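Local coordinates for protein anaphase-promoting complex subunit cut9 (Schizosaccharomyces pombe, PDB 2XPI) that forms a TPR-repeat homodimer within the anaphase-promoting complex, a ubiquitin ligase controlling mitosis and G1, and binds the partner protein hcn1, at residues N118-L123 with C138-E143; T50-P55 with M191-I196; A517-L522 with L539-L544; N551-I556 with I570-E575. All coordinates share one frame; numbering follows the deposited sequence.

Interaction 1: residues N118-L123 with C138-E143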
# COMPACT_ATOMS: atom_id res chain seq x y z
N ASN A 118 -17.57 19.51 0.50
CA ASN A 118 -17.42 18.55 -0.59
C ASN A 118 -16.03 18.58 -1.19
O ASN A 118 -15.52 17.56 -1.65
CB ASN A 118 -18.46 18.81 -1.66
CG ASN A 118 -19.86 18.54 -1.17
OD1 ASN A 118 -20.84 18.83 -1.85
ND2 ASN A 118 -19.96 17.99 0.04
N ASP A 119 -15.40 19.74 -1.18
CA ASP A 119 -14.04 19.83 -1.70
C ASP A 119 -13.02 19.28 -0.72
O ASP A 119 -12.06 18.64 -1.13
CB ASP A 119 -13.74 21.26 -2.15
CG ASP A 119 -14.57 21.65 -3.35
OD1 ASP A 119 -14.90 20.74 -4.14
OD2 ASP A 119 -14.93 22.84 -3.48
N ALA A 120 -13.24 19.52 0.57
CA ALA A 120 -12.44 18.91 1.62
C ALA A 120 -12.55 17.39 1.54
O ALA A 120 -11.56 16.68 1.70
CB ALA A 120 -12.91 19.38 2.97
N PHE A 121 -13.76 16.89 1.31
CA PHE A 121 -13.95 15.46 1.17
C PHE A 121 -13.08 14.88 0.06
O PHE A 121 -12.33 13.92 0.25
CB PHE A 121 -15.41 15.12 0.87
CG PHE A 121 -15.61 13.71 0.44
CD1 PHE A 121 -15.61 12.68 1.38
CD2 PHE A 121 -15.77 13.38 -0.89
CE1 PHE A 121 -15.79 11.34 1.00
CE2 PHE A 121 -15.95 12.04 -1.30
CZ PHE A 121 -15.95 11.03 -0.35
N TRP A 122 -13.21 15.46 -1.13
CA TRP A 122 -12.54 14.92 -2.30
C TRP A 122 -11.03 15.04 -2.20
O TRP A 122 -10.30 14.17 -2.70
CB TRP A 122 -13.09 15.58 -3.57
CG TRP A 122 -14.45 15.05 -3.94
CD1 TRP A 122 -15.64 15.74 -3.94
CD2 TRP A 122 -14.76 13.71 -4.31
NE1 TRP A 122 -16.66 14.91 -4.32
CE2 TRP A 122 -16.15 13.65 -4.55
CE3 TRP A 122 -14.00 12.54 -4.47
CZ2 TRP A 122 -16.79 12.47 -4.96
CZ3 TRP A 122 -14.65 11.36 -4.87
CH2 TRP A 122 -16.03 11.34 -5.10
N LEU A 123 -10.57 16.09 -1.53
CA LEU A 123 -9.14 16.27 -1.29
C LEU A 123 -8.68 15.18 -0.33
O LEU A 123 -7.65 14.54 -0.54
CB LEU A 123 -8.87 17.64 -0.68
CG LEU A 123 -7.50 18.28 -0.93
CD1 LEU A 123 -7.00 19.06 0.29
CD2 LEU A 123 -6.46 17.30 -1.42
N CYS A 138 -6.59 14.66 9.60
CA CYS A 138 -6.39 16.01 10.10
C CYS A 138 -7.21 16.99 9.27
O CYS A 138 -7.93 17.83 9.81
CB CYS A 138 -4.91 16.39 10.17
SG CYS A 138 -4.51 17.92 11.24
N LEU A 139 -7.14 16.88 7.95
CA LEU A 139 -7.82 17.84 7.11
C LEU A 139 -9.33 17.89 7.42
O LEU A 139 -9.94 18.96 7.50
CB LEU A 139 -7.56 17.50 5.65
CG LEU A 139 -8.30 18.34 4.62
CD1 LEU A 139 -7.62 19.68 4.48
CD2 LEU A 139 -8.35 17.60 3.30
N LEU A 140 -9.94 16.71 7.61
CA LEU A 140 -11.37 16.61 7.89
C LEU A 140 -11.72 16.99 9.33
O LEU A 140 -12.88 17.23 9.65
CB LEU A 140 -11.85 15.19 7.58
CG LEU A 140 -11.77 14.71 6.13
CD1 LEU A 140 -12.26 13.29 6.03
CD2 LEU A 140 -12.58 15.62 5.21
N THR A 141 -10.71 17.03 10.20
CA THR A 141 -10.89 17.41 11.59
C THR A 141 -10.81 18.93 11.79
O THR A 141 -11.59 19.52 12.53
CB THR A 141 -9.82 16.76 12.49
OG1 THR A 141 -10.11 15.36 12.64
CG2 THR A 141 -9.79 17.41 13.86
N LYS A 142 -9.84 19.54 11.10
CA LYS A 142 -9.52 20.95 11.26
C LYS A 142 -10.73 21.85 11.50
O LYS A 142 -10.83 22.51 12.54
CB LYS A 142 -8.72 21.45 10.04
N GLU A 143 -11.66 21.88 10.54
CA GLU A 143 -12.74 22.86 10.55
C GLU A 143 -14.02 22.32 11.19
O GLU A 143 -15.08 22.93 11.06
CB GLU A 143 -13.05 23.30 9.12
CG GLU A 143 -13.74 24.63 9.02
CD GLU A 143 -12.76 25.78 8.92
OE1 GLU A 143 -11.61 25.53 8.47
OE2 GLU A 143 -13.12 26.92 9.29

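Interaction 2: residues T50-P55 with M191-I196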
# COMPACT_ATOMS: atom_id res chain seq x y z
N THR A 50 -21.81 9.18 -2.17
CA THR A 50 -20.90 10.13 -2.79
C THR A 50 -21.38 10.57 -4.17
O THR A 50 -21.06 11.65 -4.62
CB THR A 50 -19.47 9.61 -2.86
OG1 THR A 50 -19.45 8.38 -3.60
CG2 THR A 50 -18.97 9.36 -1.45
N LEU A 51 -22.17 9.73 -4.84
CA LEU A 51 -22.72 10.11 -6.13
C LEU A 51 -23.28 11.52 -6.10
O LEU A 51 -23.11 12.27 -7.06
CB LEU A 51 -23.79 9.11 -6.57
CG LEU A 51 -23.27 7.68 -6.78
CD1 LEU A 51 -24.34 6.80 -7.41
CD2 LEU A 51 -22.00 7.72 -7.64
N THR A 52 -23.92 11.90 -5.00
CA THR A 52 -24.47 13.25 -4.83
C THR A 52 -23.42 14.38 -4.84
O THR A 52 -23.71 15.49 -5.25
CB THR A 52 -25.33 13.34 -3.54
OG1 THR A 52 -26.62 12.79 -3.79
CG2 THR A 52 -25.51 14.78 -3.12
N ILE A 53 -22.20 14.07 -4.39
CA ILE A 53 -21.08 15.00 -4.36
C ILE A 53 -20.18 14.90 -5.59
O ILE A 53 -19.16 15.55 -5.66
CB ILE A 53 -20.09 14.66 -3.22
CG1 ILE A 53 -20.77 14.46 -1.88
CG2 ILE A 53 -19.07 15.77 -3.04
CD1 ILE A 53 -19.74 14.08 -0.85
N SER A 54 -20.49 14.02 -6.52
CA SER A 54 -19.62 13.93 -7.67
C SER A 54 -19.70 15.24 -8.48
O SER A 54 -20.79 15.78 -8.69
CB SER A 54 -20.01 12.73 -8.52
OG SER A 54 -19.19 12.65 -9.67
N PRO A 55 -18.55 15.79 -8.90
CA PRO A 55 -18.54 16.93 -9.83
C PRO A 55 -19.40 16.63 -11.05
O PRO A 55 -20.00 17.55 -11.60
CB PRO A 55 -17.08 17.04 -10.26
CG PRO A 55 -16.30 16.33 -9.19
CD PRO A 55 -17.20 15.39 -8.47
N MET A 191 -33.62 11.19 -0.69
CA MET A 191 -34.17 9.83 -0.76
C MET A 191 -33.17 8.76 -1.24
O MET A 191 -32.69 7.96 -0.43
CB MET A 191 -35.47 9.80 -1.59
CG MET A 191 -35.33 10.21 -3.06
SD MET A 191 -34.93 11.95 -3.31
CE MET A 191 -36.25 12.74 -2.40
N GLN A 192 -32.85 8.76 -2.54
CA GLN A 192 -31.92 7.78 -3.14
C GLN A 192 -31.22 8.29 -4.42
O GLN A 192 -31.87 8.73 -5.35
CB GLN A 192 -32.64 6.46 -3.45
CG GLN A 192 -32.80 5.49 -2.27
CD GLN A 192 -33.50 4.19 -2.65
OE1 GLN A 192 -33.44 3.74 -3.80
NE2 GLN A 192 -34.15 3.57 -1.68
N ASP A 193 -29.89 8.18 -4.46
CA ASP A 193 -29.10 8.66 -5.60
C ASP A 193 -28.40 7.59 -6.45
O ASP A 193 -27.82 7.91 -7.49
CB ASP A 193 -28.05 9.67 -5.13
CG ASP A 193 -27.02 9.05 -4.22
OD1 ASP A 193 -26.86 7.80 -4.25
OD2 ASP A 193 -26.36 9.80 -3.46
N GLY A 194 -28.43 6.33 -6.02
CA GLY A 194 -27.87 5.25 -6.81
C GLY A 194 -26.72 4.54 -6.11
O GLY A 194 -26.36 3.43 -6.48
N GLY A 195 -26.14 5.21 -5.11
CA GLY A 195 -25.05 4.64 -4.33
C GLY A 195 -25.51 4.10 -2.99
O GLY A 195 -26.71 4.13 -2.70
N ILE A 196 -24.57 3.57 -2.20
CA ILE A 196 -24.83 3.06 -0.84
C ILE A 196 -25.14 4.21 0.10
O ILE A 196 -24.38 5.18 0.15
CB ILE A 196 -23.59 2.37 -0.22
CG1 ILE A 196 -22.79 1.53 -1.23
CG2 ILE A 196 -23.98 1.61 1.05
CD1 ILE A 196 -23.60 0.63 -2.01

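Interaction 3: residues A517-L522 with L539-L544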
# COMPACT_ATOMS: atom_id res chain seq x y z
N ALA A 517 -14.16 -50.58 3.43
CA ALA A 517 -14.41 -50.71 4.85
C ALA A 517 -15.90 -50.90 5.13
O ALA A 517 -16.28 -51.64 6.03
CB ALA A 517 -13.88 -49.51 5.59
N THR A 518 -16.74 -50.24 4.34
CA THR A 518 -18.18 -50.42 4.46
C THR A 518 -18.61 -51.85 4.08
O THR A 518 -19.39 -52.47 4.79
CB THR A 518 -18.95 -49.37 3.65
OG1 THR A 518 -18.64 -48.08 4.17
CG2 THR A 518 -20.45 -49.57 3.75
N TRP A 519 -18.08 -52.35 2.96
CA TRP A 519 -18.36 -53.72 2.53
C TRP A 519 -17.96 -54.71 3.61
O TRP A 519 -18.75 -55.57 4.00
CB TRP A 519 -17.60 -54.03 1.25
CG TRP A 519 -18.29 -53.59 0.02
CD1 TRP A 519 -17.92 -52.58 -0.81
CD2 TRP A 519 -19.50 -54.15 -0.53
NE1 TRP A 519 -18.82 -52.47 -1.85
CE2 TRP A 519 -19.79 -53.43 -1.70
CE3 TRP A 519 -20.35 -55.19 -0.14
CZ2 TRP A 519 -20.91 -53.71 -2.50
CZ3 TRP A 519 -21.46 -55.48 -0.94
CH2 TRP A 519 -21.73 -54.74 -2.10
N ALA A 520 -16.73 -54.58 4.10
CA ALA A 520 -16.28 -55.45 5.17
C ALA A 520 -17.16 -55.21 6.39
O ALA A 520 -17.54 -56.16 7.05
CB ALA A 520 -14.83 -55.21 5.49
N ASN A 521 -17.53 -53.95 6.66
CA ASN A 521 -18.47 -53.69 7.75
C ASN A 521 -19.76 -54.50 7.61
O ASN A 521 -20.20 -55.16 8.55
CB ASN A 521 -18.81 -52.20 7.86
CG ASN A 521 -17.67 -51.36 8.43
OD1 ASN A 521 -16.67 -51.90 8.90
ND2 ASN A 521 -17.83 -50.04 8.38
N LEU A 522 -20.36 -54.45 6.44
CA LEU A 522 -21.58 -55.20 6.18
C LEU A 522 -21.31 -56.68 6.40
O LEU A 522 -22.14 -57.40 6.95
CB LEU A 522 -22.01 -54.95 4.75
CG LEU A 522 -23.28 -55.63 4.25
CD1 LEU A 522 -24.49 -55.02 4.91
CD2 LEU A 522 -23.33 -55.50 2.73
N LEU A 539 -17.40 -59.58 2.69
CA LEU A 539 -16.01 -59.47 3.12
C LEU A 539 -15.13 -59.47 1.91
O LEU A 539 -14.10 -58.80 1.89
CB LEU A 539 -15.59 -60.66 4.00
CG LEU A 539 -15.75 -60.56 5.51
CD1 LEU A 539 -15.38 -59.16 6.00
CD2 LEU A 539 -17.14 -60.90 5.88
N ASN A 540 -15.54 -60.25 0.92
CA ASN A 540 -14.78 -60.44 -0.31
C ASN A 540 -14.73 -59.16 -1.10
O ASN A 540 -13.69 -58.80 -1.68
CB ASN A 540 -15.42 -61.52 -1.18
CG ASN A 540 -15.05 -62.91 -0.74
OD1 ASN A 540 -14.30 -63.08 0.22
ND2 ASN A 540 -15.57 -63.93 -1.43
N GLN A 541 -15.88 -58.49 -1.16
CA GLN A 541 -16.02 -57.29 -1.94
C GLN A 541 -15.23 -56.20 -1.21
O GLN A 541 -14.69 -55.28 -1.82
CB GLN A 541 -17.50 -56.94 -2.11
CG GLN A 541 -17.76 -55.64 -2.86
CD GLN A 541 -17.70 -55.82 -4.35
OE1 GLN A 541 -18.03 -56.90 -4.86
NE2 GLN A 541 -17.27 -54.77 -5.08
N GLY A 542 -15.13 -56.33 0.11
CA GLY A 542 -14.26 -55.47 0.89
C GLY A 542 -12.83 -55.66 0.44
O GLY A 542 -12.18 -54.74 -0.04
N LEU A 543 -12.34 -56.88 0.58
CA LEU A 543 -10.99 -57.27 0.18
C LEU A 543 -10.63 -56.78 -1.21
O LEU A 543 -9.49 -56.42 -1.47
CB LEU A 543 -10.87 -58.80 0.24
CG LEU A 543 -9.50 -59.44 0.08
CD1 LEU A 543 -8.47 -58.79 0.97
CD2 LEU A 543 -9.63 -60.91 0.40
N LEU A 544 -11.61 -56.77 -2.10
CA LEU A 544 -11.41 -56.41 -3.50
C LEU A 544 -10.90 -54.99 -3.59
O LEU A 544 -9.83 -54.74 -4.15
CB LEU A 544 -12.73 -56.50 -4.27
CG LEU A 544 -12.72 -57.27 -5.59
CD1 LEU A 544 -13.90 -58.25 -5.66
CD2 LEU A 544 -12.71 -56.30 -6.79

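Interaction 4: residues N551-I556 with I570-E575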
# COMPACT_ATOMS: atom_id res chain seq x y z
N ASN A 551 -6.52 -57.57 8.17
CA ASN A 551 -7.68 -57.77 9.02
C ASN A 551 -8.92 -58.36 8.33
O ASN A 551 -9.65 -59.12 8.95
CB ASN A 551 -8.04 -56.52 9.83
CG ASN A 551 -9.10 -56.81 10.90
OD1 ASN A 551 -10.30 -56.80 10.61
ND2 ASN A 551 -8.64 -57.10 12.12
N VAL A 552 -9.15 -58.04 7.05
CA VAL A 552 -10.28 -58.66 6.36
C VAL A 552 -10.02 -60.12 5.93
O VAL A 552 -10.97 -60.89 5.78
CB VAL A 552 -10.92 -57.78 5.21
CG1 VAL A 552 -10.16 -56.50 5.00
CG2 VAL A 552 -11.03 -58.55 3.90
N HIS A 553 -8.76 -60.50 5.78
CA HIS A 553 -8.42 -61.91 5.55
C HIS A 553 -8.66 -62.74 6.80
O HIS A 553 -9.17 -63.86 6.73
CB HIS A 553 -6.95 -62.06 5.16
CG HIS A 553 -6.70 -61.86 3.71
ND1 HIS A 553 -6.90 -62.86 2.78
CD2 HIS A 553 -6.30 -60.77 3.02
CE1 HIS A 553 -6.61 -62.39 1.58
NE2 HIS A 553 -6.25 -61.13 1.70
N THR A 554 -8.27 -62.18 7.94
CA THR A 554 -8.52 -62.81 9.22
C THR A 554 -10.03 -62.94 9.42
O THR A 554 -10.52 -63.99 9.83
CB THR A 554 -7.88 -61.98 10.36
OG1 THR A 554 -6.45 -61.92 10.18
CG2 THR A 554 -8.20 -62.58 11.74
N ALA A 555 -10.76 -61.88 9.09
CA ALA A 555 -12.22 -61.89 9.20
C ALA A 555 -12.82 -63.04 8.41
O ALA A 555 -13.67 -63.76 8.90
CB ALA A 555 -12.81 -60.58 8.72
N ILE A 556 -12.37 -63.17 7.16
CA ILE A 556 -12.83 -64.20 6.24
C ILE A 556 -12.57 -65.62 6.78
O ILE A 556 -13.42 -66.51 6.67
CB ILE A 556 -12.18 -64.01 4.84
CG1 ILE A 556 -12.73 -62.74 4.18
CG2 ILE A 556 -12.46 -65.16 3.93
CD1 ILE A 556 -12.09 -62.45 2.87
N ILE A 570 -7.41 -71.59 6.52
CA ILE A 570 -5.95 -71.68 6.64
C ILE A 570 -5.19 -70.84 5.60
O ILE A 570 -4.22 -70.17 5.94
CB ILE A 570 -5.46 -73.15 6.60
CG1 ILE A 570 -5.63 -73.80 7.96
CG2 ILE A 570 -3.99 -73.22 6.23
CD1 ILE A 570 -5.80 -75.28 7.90
N THR A 571 -5.64 -70.87 4.35
CA THR A 571 -4.96 -70.10 3.30
C THR A 571 -5.11 -68.58 3.48
O THR A 571 -4.23 -67.80 3.10
CB THR A 571 -5.45 -70.53 1.91
OG1 THR A 571 -6.88 -70.49 1.89
CG2 THR A 571 -4.99 -71.95 1.60
N HIS A 572 -6.23 -68.15 4.07
CA HIS A 572 -6.50 -66.74 4.33
C HIS A 572 -5.70 -66.23 5.52
O HIS A 572 -5.30 -65.08 5.57
CB HIS A 572 -8.00 -66.50 4.57
CG HIS A 572 -8.79 -66.33 3.31
ND1 HIS A 572 -8.88 -65.13 2.64
CD2 HIS A 572 -9.53 -67.21 2.60
CE1 HIS A 572 -9.64 -65.27 1.57
NE2 HIS A 572 -10.05 -66.53 1.52
N LEU A 573 -5.48 -67.11 6.49
CA LEU A 573 -4.67 -66.78 7.66
C LEU A 573 -3.20 -66.63 7.24
O LEU A 573 -2.47 -65.80 7.77
CB LEU A 573 -4.83 -67.85 8.75
CG LEU A 573 -5.68 -67.52 9.98
CD1 LEU A 573 -6.47 -66.24 9.78
CD2 LEU A 573 -6.62 -68.67 10.37
N HIS A 574 -2.79 -67.44 6.27
CA HIS A 574 -1.45 -67.31 5.71
C HIS A 574 -1.26 -65.96 5.00
O HIS A 574 -0.18 -65.38 5.05
CB HIS A 574 -1.13 -68.47 4.76
CG HIS A 574 -0.83 -69.76 5.45
ND1 HIS A 574 0.20 -69.89 6.37
CD2 HIS A 574 -1.40 -70.98 5.36
CE1 HIS A 574 0.24 -71.13 6.82
NE2 HIS A 574 -0.73 -71.81 6.22
N GLU A 575 -2.31 -65.45 4.36
CA GLU A 575 -2.25 -64.11 3.77
C GLU A 575 -2.10 -63.01 4.82
O GLU A 575 -1.29 -62.10 4.66
CB GLU A 575 -3.47 -63.83 2.89
CG GLU A 575 -3.42 -64.47 1.52
CD GLU A 575 -2.24 -63.99 0.69
OE1 GLU A 575 -1.69 -64.81 -0.08
OE2 GLU A 575 -1.85 -62.80 0.81

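Interaction 1: residues N118-L123 with C138-E143
A largely apolar helix-helix contact inside TPR 2, without a hydrogen bond between the segments, brings A120 and L123 of helix 117-129 against L139 and L140 of helix 133-142. The two short segments run antiparallel, at 163°, and their axes come no nearer than 9.7 Å, so branched side chains bridge the gap while the backbones stay apart. A120 and L140 set the register, with CA atoms 6.8 Å apart. L139 does most of the reaching. Its CG stands anti to the backbone N (chi1 175°), and this extended course carries CD2 across to CD1 of L123, 3.6 Å away. The two leucines cross at about a right angle, methyl against methyl. The same L139 CD2 also lies 3.7 Å from A120 O, resting on the backbone of the facing helix. L140 leaves its helix along the flank of the interface and turns in only at its tip, where CD2 lies 4.4 Å from A120 CB and 3.8 Å from A120 O. One methyl from each of two successive leucines therefore approaches the same carbonyl.

The surroundings continue the apolar layer. A120 and L139 both touch L111 of helix 100-114, and L140 also packs on C152 and L155 of helix 150-162. A gold(I) cyanide ion sits about 4 Å from the L139 side chain. Charge is kept to another side of helix 117-129, where D119 forms salt bridges with R88 and R91. With methyl groups and backbone meeting across this interface, cohesion probably comes from dispersion and the exclusion of water, with the leucine branches fitted around A120.

Interaction 2: residues T50-P55 with M191-I196
L51 and D193 form the dense side of this loop-to-loop contact, with the side chain of L51 laid against the turn made by D193, G194 and G195. The CA atoms of L51 and G195 lie 6.2 Å apart. L51 CD1 points into the turn, 3.5 Å from G194 C, and its CB rests against the carboxylate carbon D193 CG at 4.0 Å. Neither glycine carries a side chain to fend it off. G194 has a positive phi of 118°, where a CB would press on the preceding carbonyl oxygen.

The looser side is the one where T52, exposed to solvent, crosses D193 at about a right angle. Here a single polar bond makes the link: T52 OG1 donates to D193 OD2 over 3.0 Å, and OD2 receives it on its anti lone pair, away from the other carboxylate oxygen. D193 can serve both sides because its CG occupies the crowded position between backbone N and carbonyl carbon (chi1 65°). This turns OD1 back onto its own chain, where it accepts from G195 N at 2.8 Å with an almost straight N-H...O angle of 171°, an Asx turn. S49 OG is a further partner of OD1.

Both loops also face the second subunit: T50 OG1 bonds to D93 of that subunit and I196 O to its Q97, in keeping with the role of TPR repeats 1-7 in homodimerization. Hydroxyl and amide donors divided between the two oxygens would suit an ionised D193, which links its own turn to the N-terminal loop, distant in sequence.

Interaction 3: residues A517-L522 with L539-L544
Helix segments 517-522 and 539-544 pass antiparallel and closely at A520 and L539, whose CA atoms are 4.5 Å apart. The axes approach to 7.1 Å with a signed crossing angle of -162°. Small residues make this spacing possible. G542 offers bare backbone to the opposite helix, its CA 4.1 Å from A520 N and its N 3.6 Å from W519 CB.

On one flank of the crossing, W519 turns one face of its indole to Q541. The aliphatic part of the glutamine does the touching: CG lies over the centre of that face, a CH-pi contact, though the modelled spacing is too tight to be reliable. The torsions explain the placement, since CG anti to the backbone N (chi1 177°) extends the chain toward the indole and a bend at the next bond swings the amide off. Ring and amide planes are 47° apart, so the amide is not stacked flat on the indole. On the other flank L539 starts away from the interface and folds back, so that CD1 comes to 4.0 Å from A520 CB and 3.8 Å from A520 O.

Outside the pair, L539 reaches I556 of the following repeat and W519 touches L502 of helix 491-507. N521, on another side of its helix, hydrogen-bonds through both amide atoms to the backbone of another protein's chain, consistent with the binding of hcn1 by this region. Two antiparallel helices drawn together over alanine and glycine, with larger residues filling the flanks, are characteristic of the tetratricopeptide helix-turn-helix, here TPR 13.

Interaction 4: residues N551-I556 with I570-E575
H572 comes first along 570-575 to meet the opposite helix, and it does so through H553. The two ND1 atoms are 3.0 Å apart in a hydrogen bond bent to 141°, in which either ring could be the donor. Each nitrogen lies at the edge of the other imidazole, near its plane. The rings meet rim to rim, their planes 39° apart and neither covering the other. A face of H572 is instead taken by I556, whose CG2 sits 3.6 Å above the plane and over the ring centre in a CH-pi contact. That methyl is anti to the I556 backbone N, an orientation that directs it at the imidazole.

These are the two helices of TPR 14, antiparallel at 164° with segment axes 8.0 Å apart, a helical hairpin of the tetratricopeptide type.

The next residue, L573, leaves its helix away from the partner but bends back until CD1 is 4.0 Å from T554 CA. It also packs on L589 and L590 of helix 584-592, which covers this flank, while the T554 hydroxyl is engaged by S576 and A550 O.

One turn after H572, E575 lays its CB over a face of H553, 3.5 Å above the plane and offset toward the rim. Its chain then bends, leaving OE2 4.8 Å from H553 NE2, too far for a salt bridge, though the carboxylate might still favour a protonated imidazole.

Overall arrangement
Interactions 1, 3 and 4 each join the two helices of one TPR, whereas interaction 2 ties an N-terminal loop to a loop 136 residues on. Interactions 1 and 3 are buried and have no polar bond between their segments; 2 and 4, only partly buried, each add one. The axes of the short helical segments lie farthest apart in interaction 1 and closest in 3, with 4 between. Interactions 1 and 2 touch, W122 NE1 lying 2.9 Å from I53 O, and both reach the second subunit. Interactions 3 and 4 touch through L539 and L543 against I556, V552 and H553, at the other end of the chain, their centres about 66 to 83 Å from those of interactions 1 and 2.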